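Local coordinates for Co-chaperone DjlA N-terminal domain-containing protein (Porphyromonas gingivalis, PDB 2H5N) that is of unknown function but carries a TerB-like helical domain related to tellurite resistance proteins and binds a magnesium ion, at residues Ile21-Val29 and Val87-Met95. Numbering follows the deposited sequence.
With MG (magnesium ion), chain E.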
loop_
_atom_site.group_PDB
_atom_site.type_symbol
_atom_site.label_atom_id
_atom_site.label_comp_id
_atom_site.label_asym_id
_atom_site.label_seq_id
_atom_site.Cartn_x
_atom_site.Cartn_y
_atom_site.Cartn_z
ATOM N N ILE A 21 -16.775 2.097 6.819
ATOM C CA ILE A 21 -17.146 1.833 5.434
ATOM C C ILE A 21 -16.012 2.179 4.470
ATOM O O ILE A 21 -15.577 1.341 3.656
ATOM C CB ILE A 21 -18.451 2.603 5.049
ATOM C CG1 ILE A 21 -19.646 1.991 5.834
ATOM C CG2 ILE A 21 -18.681 2.603 3.491
ATOM C CD1 ILE A 21 -20.913 2.815 5.790
ATOM N N ILE A 22 -15.500 3.388 4.598
ATOM C CA ILE A 22 -14.417 3.838 3.738
ATOM C C ILE A 22 -13.084 3.056 3.946
ATOM O O ILE A 22 -12.388 2.783 2.975
ATOM C CB ILE A 22 -14.291 5.418 3.697
ATOM C CG1 ILE A 22 -13.552 5.834 2.436
ATOM C CG2 ILE A 22 -13.559 6.005 4.898
ATOM C CD1 ILE A 22 -14.335 5.574 1.139
ATOM N N LYS A 23 -12.795 2.628 5.179
ATOM C CA LYS A 23 -11.647 1.749 5.495
ATOM C C LYS A 23 -11.790 0.347 4.831
ATOM O O LYS A 23 -10.812 -0.241 4.337
ATOM C CB LYS A 23 -11.518 1.630 7.033
ATOM C CG LYS A 23 -10.333 0.827 7.619
ATOM C CD LYS A 23 -8.985 1.461 7.225
ATOM C CE LYS A 23 -7.812 1.086 8.142
ATOM N NZ LYS A 23 -6.810 2.232 8.345
ATOM N N MET A 24 -13.008 -0.167 4.783
ATOM C CA MET A 24 -13.251 -1.439 4.089
ATOM C C MET A 24 -13.013 -1.311 2.583
ATOM O O MET A 24 -12.398 -2.177 1.972
ATOM C CB MET A 24 -14.639 -2.016 4.433
ATOM C CG MET A 24 -14.773 -2.449 5.946
ATOM S SD MET A 24 -13.673 -3.828 6.413
ATOM C CE MET A 24 -12.210 -2.908 6.959
ATOM N N ALA A 25 -13.437 -0.187 2.023
ATOM C CA ALA A 25 -13.303 0.127 0.605
ATOM C C ALA A 25 -11.857 0.318 0.196
ATOM O O ALA A 25 -11.429 -0.205 -0.841
ATOM C CB ALA A 25 -14.124 1.374 0.268
ATOM N N LYS A 26 -11.109 1.078 0.992
ATOM C CA LYS A 26 -9.652 1.149 0.849
ATOM C C LYS A 26 -8.933 -0.226 0.892
ATOM O O LYS A 26 -8.058 -0.529 0.064
ATOM C CB LYS A 26 -9.090 2.072 1.901
ATOM C CG LYS A 26 -9.110 3.571 1.507
ATOM C CD LYS A 26 -8.593 4.411 2.680
ATOM C CE LYS A 26 -8.614 5.860 2.347
ATOM N NZ LYS A 26 -7.794 6.728 3.283
ATOM N N SER A 27 -9.263 -1.029 1.884
ATOM C CA SER A 27 -8.607 -2.306 2.071
ATOM C C SER A 27 -8.866 -3.182 0.858
ATOM O O SER A 27 -7.953 -3.830 0.353
ATOM C CB SER A 27 -9.108 -2.990 3.351
ATOM O OG SER A 27 -9.032 -2.119 4.476
ATOM N N MET A 28 -10.118 -3.218 0.396
ATOM C CA MET A 28 -10.492 -4.040 -0.772
ATOM C C MET A 28 -9.706 -3.636 -2.028
ATOM O O MET A 28 -9.099 -4.515 -2.658
ATOM C CB MET A 28 -12.009 -4.027 -0.997
ATOM C CG MET A 28 -12.565 -4.862 -2.177
ATOM S SD MET A 28 -14.355 -4.762 -2.413
ATOM C CE MET A 28 -14.477 -3.046 -2.943
ATOM N N VAL A 29 -9.668 -2.327 -2.340
ATOM C CA VAL A 29 -8.987 -1.815 -3.551
ATOM C C VAL A 29 -7.450 -1.849 -3.479
ATOM O O VAL A 29 -6.792 -1.908 -4.516
ATOM C CB VAL A 29 -9.451 -0.336 -4.021
ATOM C CG1 VAL A 29 -10.931 -0.279 -4.357
ATOM C CG2 VAL A 29 -9.127 0.723 -3.016
ATOM N N VAL A 87 -24.044 -1.464 2.410
ATOM C CA VAL A 87 -22.567 -1.503 2.408
ATOM C C VAL A 87 -22.027 -2.516 1.415
ATOM O O VAL A 87 -21.057 -2.209 0.695
ATOM C CB VAL A 87 -21.953 -1.750 3.802
ATOM C CG1 VAL A 87 -20.418 -1.761 3.713
ATOM C CG2 VAL A 87 -22.392 -0.661 4.770
ATOM N N ALA A 88 -22.606 -3.728 1.381
ATOM C CA ALA A 88 -22.201 -4.727 0.364
ATOM C C ALA A 88 -22.422 -4.230 -1.077
ATOM O O ALA A 88 -21.631 -4.524 -1.979
ATOM C CB ALA A 88 -22.927 -6.075 0.573
ATOM N N SER A 89 -23.506 -3.493 -1.300
ATOM C CA SER A 89 -23.829 -3.040 -2.660
ATOM C C SER A 89 -22.774 -2.061 -3.096
ATOM O O SER A 89 -22.283 -2.137 -4.211
ATOM C CB SER A 89 -25.257 -2.455 -2.767
ATOM O OG SER A 89 -26.190 -3.392 -2.253
ATOM N N TYR A 90 -22.406 -1.184 -2.175
ATOM C CA TYR A 90 -21.375 -0.166 -2.359
ATOM C C TYR A 90 -20.021 -0.790 -2.698
ATOM O O TYR A 90 -19.351 -0.390 -3.647
ATOM C CB TYR A 90 -21.263 0.664 -1.070
ATOM C CG TYR A 90 -20.057 1.582 -1.015
ATOM C CD1 TYR A 90 -19.913 2.621 -1.939
ATOM C CD2 TYR A 90 -19.050 1.415 -0.034
ATOM C CE1 TYR A 90 -18.829 3.456 -1.897
ATOM C CE2 TYR A 90 -17.956 2.281 0.022
ATOM C CZ TYR A 90 -17.851 3.302 -0.914
ATOM O OH TYR A 90 -16.778 4.186 -0.909
ATOM N N LEU A 91 -19.638 -1.816 -1.940
ATOM C CA LEU A 91 -18.367 -2.446 -2.167
ATOM C C LEU A 91 -18.372 -3.121 -3.535
ATOM O O LEU A 91 -17.382 -3.086 -4.233
ATOM C CB LEU A 91 -17.996 -3.384 -1.023
ATOM C CG LEU A 91 -17.629 -2.694 0.309
ATOM C CD1 LEU A 91 -17.579 -3.723 1.400
ATOM C CD2 LEU A 91 -16.289 -1.894 0.239
ATOM N N GLY A 92 -19.530 -3.640 -3.938
ATOM C CA GLY A 92 -19.677 -4.352 -5.162
ATOM C C GLY A 92 -19.620 -3.506 -6.407
ATOM O O GLY A 92 -19.139 -3.979 -7.449
ATOM N N VAL A 93 -20.104 -2.270 -6.316
ATOM C CA VAL A 93 -20.059 -1.377 -7.458
ATOM C C VAL A 93 -18.716 -0.686 -7.651
ATOM O O VAL A 93 -18.437 -0.236 -8.765
ATOM C CB VAL A 93 -21.184 -0.301 -7.439
ATOM C CG1 VAL A 93 -22.556 -0.950 -7.203
ATOM C CG2 VAL A 93 -20.883 0.761 -6.429
ATOM N N ILE A 94 -17.893 -0.590 -6.593
ATOM C CA ILE A 94 -16.562 0.047 -6.709
ATOM C C ILE A 94 -15.682 -0.602 -7.783
ATOM O O ILE A 94 -15.068 0.100 -8.602
ATOM C CB ILE A 94 -15.826 0.132 -5.355
ATOM C CG1 ILE A 94 -16.416 1.261 -4.535
ATOM C CG2 ILE A 94 -14.282 0.315 -5.540
ATOM C CD1 ILE A 94 -16.079 1.177 -3.037
ATOM N N MET A 95 -15.638 -1.933 -7.804
ATOM C CA MET A 95 -14.766 -2.606 -8.751
ATOM C C MET A 95 -15.466 -2.991 -10.064
ATOM O O MET A 95 -14.815 -3.487 -10.982
ATOM C CB MET A 95 -13.996 -3.771 -8.086
ATOM C CG MET A 95 -13.016 -3.336 -6.947
ATOM S SD MET A 95 -12.126 -4.744 -6.329
ATOM C CE MET A 95 -13.535 -5.698 -5.812
HETATM MG MG MG E . -5.824 -2.372 -6.707
#
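Met28 is extended through its first two torsions, CG anti to the backbone N (chi1 -179°), and then bends at the sulfur, which lays its CE against helix 81-94, 3.2 Å from Leu91 O and close to Leu91 CD2. Met95 bends at its own sulfur and comes to meet it tip to tip, its CE 3.6 Å from Met28 SD. Tyr90 CG is likewise anti to its backbone N (chi1 169°), sending the ring across to the other helix, where Ile21 CG2 sits 3.6 Å from Tyr90 CE2 and Ala25 CB approaches obliquely. One turn further along its own helix, Ile94 places CD1 over one face of that ring, offset toward the rim, and the same methyl lies 3.8 Å from Ala25 CB. Ala25 and Leu91 are the pair whose CA atoms come nearest across the two segments, and Leu91 CD2 lies 3.6 Å from Ala25 CA.

The segments run roughly parallel, crossing at -33° with axes 10.5 Å apart, and join helices 15-30 and 81-94 in the buried centre of the all-helical TerB-like fold. Helix 37-47 flanks the Tyr90 side: Met43 packs on Ile22 and Ala25, and its carbonyl oxygen satisfies the tyrosine hydroxyl by a hydrogen bond. Phe50 meets the Tyr90 ring edge-to-face. Toward the C-terminal end of 21-29, Val29 CG1 packs on Ile94 CG2 at 3.6 Å, the two side chains crossing at about a right angle, while Val29 O binds magnesium at 2.4 Å together with Asp32 OD1 and Lys34 O.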